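Local coordinates for esterase (Rhizomucor miehei CAU432, PDB 4WY8), which hydrolyses carboxylic esters as a fungal carboxylesterase of the alpha/beta hydrolase fold, at residues A[5-9]-A[10-14]. Numbering follows the deposited sequence.
Sequences VKLKP and YCQNI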
loop_
_atom_site.group_PDB
_atom_site.type_symbol
_atom_site.label_atom_id
_atom_site.label_comp_id
_atom_site.label_asym_id
_atom_site.label_seq_id
_atom_site.Cartn_x
_atom_site.Cartn_y
_atom_site.Cartn_z
ATOM N N VAL A 5 -0.969 8.656 -18.017
ATOM C CA VAL A 5 -1.727 8.312 -16.823
ATOM C C VAL A 5 -3.083 7.737 -17.200
ATOM O O VAL A 5 -3.804 8.305 -18.021
ATOM C CB VAL A 5 -1.913 9.547 -15.904
ATOM C CG1 VAL A 5 -2.911 9.247 -14.771
ATOM C CG2 VAL A 5 -0.559 9.987 -15.340
ATOM N N LYS A 6 -3.421 6.592 -16.615
ATOM C CA LYS A 6 -4.754 6.053 -16.774
ATOM C C LYS A 6 -5.421 6.203 -15.415
ATOM O O LYS A 6 -5.032 5.538 -14.449
ATOM C CB LYS A 6 -4.730 4.586 -17.228
ATOM C CG LYS A 6 -4.080 4.330 -18.619
ATOM C CD LYS A 6 -4.897 4.920 -19.773
ATOM C CE LYS A 6 -4.268 4.597 -21.135
ATOM N NZ LYS A 6 -4.886 5.391 -22.250
ATOM N N LEU A 7 -6.398 7.098 -15.328
ATOM C CA LEU A 7 -7.128 7.274 -14.088
ATOM C C LEU A 7 -8.177 6.192 -13.954
ATOM O O LEU A 7 -8.685 5.679 -14.957
ATOM C CB LEU A 7 -7.808 8.642 -14.023
ATOM C CG LEU A 7 -6.842 9.820 -13.989
ATOM C CD1 LEU A 7 -7.641 11.116 -13.955
ATOM C CD2 LEU A 7 -5.884 9.696 -12.812
ATOM N N LYS A 8 -8.496 5.848 -12.711
ATOM C CA LYS A 8 -9.654 5.019 -12.431
ATOM C C LYS A 8 -10.924 5.845 -12.659
ATOM O O LYS A 8 -10.909 7.071 -12.516
ATOM C CB LYS A 8 -9.587 4.475 -10.991
ATOM C CG LYS A 8 -8.252 3.791 -10.699
ATOM C CD LYS A 8 -8.366 2.710 -9.645
ATOM C CE LYS A 8 -6.997 2.086 -9.398
ATOM N NZ LYS A 8 -6.792 1.608 -7.987
ATOM N N PRO A 9 -12.023 5.168 -13.033
ATOM C CA PRO A 9 -13.322 5.785 -13.346
ATOM C C PRO A 9 -13.788 6.872 -12.356
ATOM O O PRO A 9 -14.137 7.972 -12.782
ATOM C CB PRO A 9 -14.286 4.583 -13.336
ATOM C CG PRO A 9 -13.380 3.312 -13.318
ATOM C CD PRO A 9 -11.969 3.773 -13.502
ATOM N N TYR A 10 -13.812 6.572 -11.066
ATOM C CA TYR A 10 -14.268 7.541 -10.070
ATOM C C TYR A 10 -13.446 8.835 -10.134
ATOM O O TYR A 10 -14.005 9.950 -10.200
ATOM C CB TYR A 10 -14.185 6.909 -8.675
ATOM C CG TYR A 10 -14.686 7.747 -7.516
ATOM C CD1 TYR A 10 -15.856 7.404 -6.837
ATOM C CD2 TYR A 10 -13.958 8.842 -7.055
ATOM C CE1 TYR A 10 -16.301 8.147 -5.746
ATOM C CE2 TYR A 10 -14.396 9.598 -5.977
ATOM C CZ TYR A 10 -15.562 9.242 -5.322
ATOM O OH TYR A 10 -15.980 9.995 -4.248
ATOM N N CYS A 11 -12.121 8.668 -10.143
ATOM C CA CYS A 11 -11.171 9.779 -10.129
ATOM C C CYS A 11 -11.228 10.570 -11.433
ATOM O O CYS A 11 -11.071 11.798 -11.434
ATOM C CB CYS A 11 -9.747 9.250 -9.872
ATOM S SG CYS A 11 -9.408 8.768 -8.122
ATOM N N GLN A 12 -11.462 9.868 -12.541
ATOM C CA GLN A 12 -11.700 10.535 -13.818
ATOM C C GLN A 12 -12.923 11.444 -13.705
ATOM O O GLN A 12 -12.869 12.657 -13.998
ATOM C CB GLN A 12 -11.911 9.502 -14.926
ATOM C CG GLN A 12 -12.097 10.099 -16.308
ATOM C CD GLN A 12 -10.826 10.729 -16.849
ATOM O OE1 GLN A 12 -9.804 10.057 -17.019
ATOM N NE2 GLN A 12 -10.883 12.032 -17.117
ATOM N N ASN A 13 -14.010 10.845 -13.228
ATOM C CA ASN A 13 -15.249 11.564 -13.042
ATOM C C ASN A 13 -15.049 12.835 -12.227
ATOM O O ASN A 13 -15.505 13.908 -12.622
ATOM C CB ASN A 13 -16.280 10.681 -12.342
ATOM C CG ASN A 13 -17.614 11.373 -12.196
ATOM O OD1 ASN A 13 -18.241 11.730 -13.195
ATOM N ND2 ASN A 13 -18.013 11.651 -10.956
ATOM N N ILE A 14 -14.360 12.709 -11.093
ATOM C CA ILE A 14 -14.075 13.860 -10.245
ATOM C C ILE A 14 -13.273 14.907 -11.005
ATOM O O ILE A 14 -13.600 16.095 -10.985
ATOM C CB ILE A 14 -13.288 13.480 -8.975
ATOM C CG1 ILE A 14 -14.129 12.580 -8.052
ATOM C CG2 ILE A 14 -12.759 14.760 -8.288
ATOM C CD1 ILE A 14 -15.347 13.277 -7.423
HETATM O O HOH W 1 -7.526 8.366 -17.171
#
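L7 lays its isobutyl chain across the bent side chain of Q12 at about a right angle, with CB and CD1 of L7 each 3.9 Å from Q12 OE1. Q12 reaches back over the incoming loop because its CG stands anti to the backbone N (chi1 -177°) and the chain then folds at chi2 (69°). Both ends of the Q12 amide have a partner, although the residue lies at the surface: a water donates to OE1 from 2.8 Å, and NE2 is taken by D16 one turn further on. The same water sits suspiciously close to L7 N, so a bridge between the two residues remains doubtful. Backbone bonds close the first turn of the helix. Q12 N donates to K8 O at 2.9 Å, and N13 N donates to P9 O, also at 2.9 Å. C11 CB packs 3.6 Å from K8 O, and L7 and C11 both rest on strand 289-290. The long polar side chains lead elsewhere: Y10 OH bonds to T298, and K8 NZ to T302 and to the backbone oxygen of V281 in the second subunit. With K8 as N-cap and P9 in the first turn, whose ring nitrogen has no hydrogen to give, this is a characteristic helix N-terminus, here starting helix 9-17, ahead of the central sheet of the alpha/beta hydrolase fold in the chain.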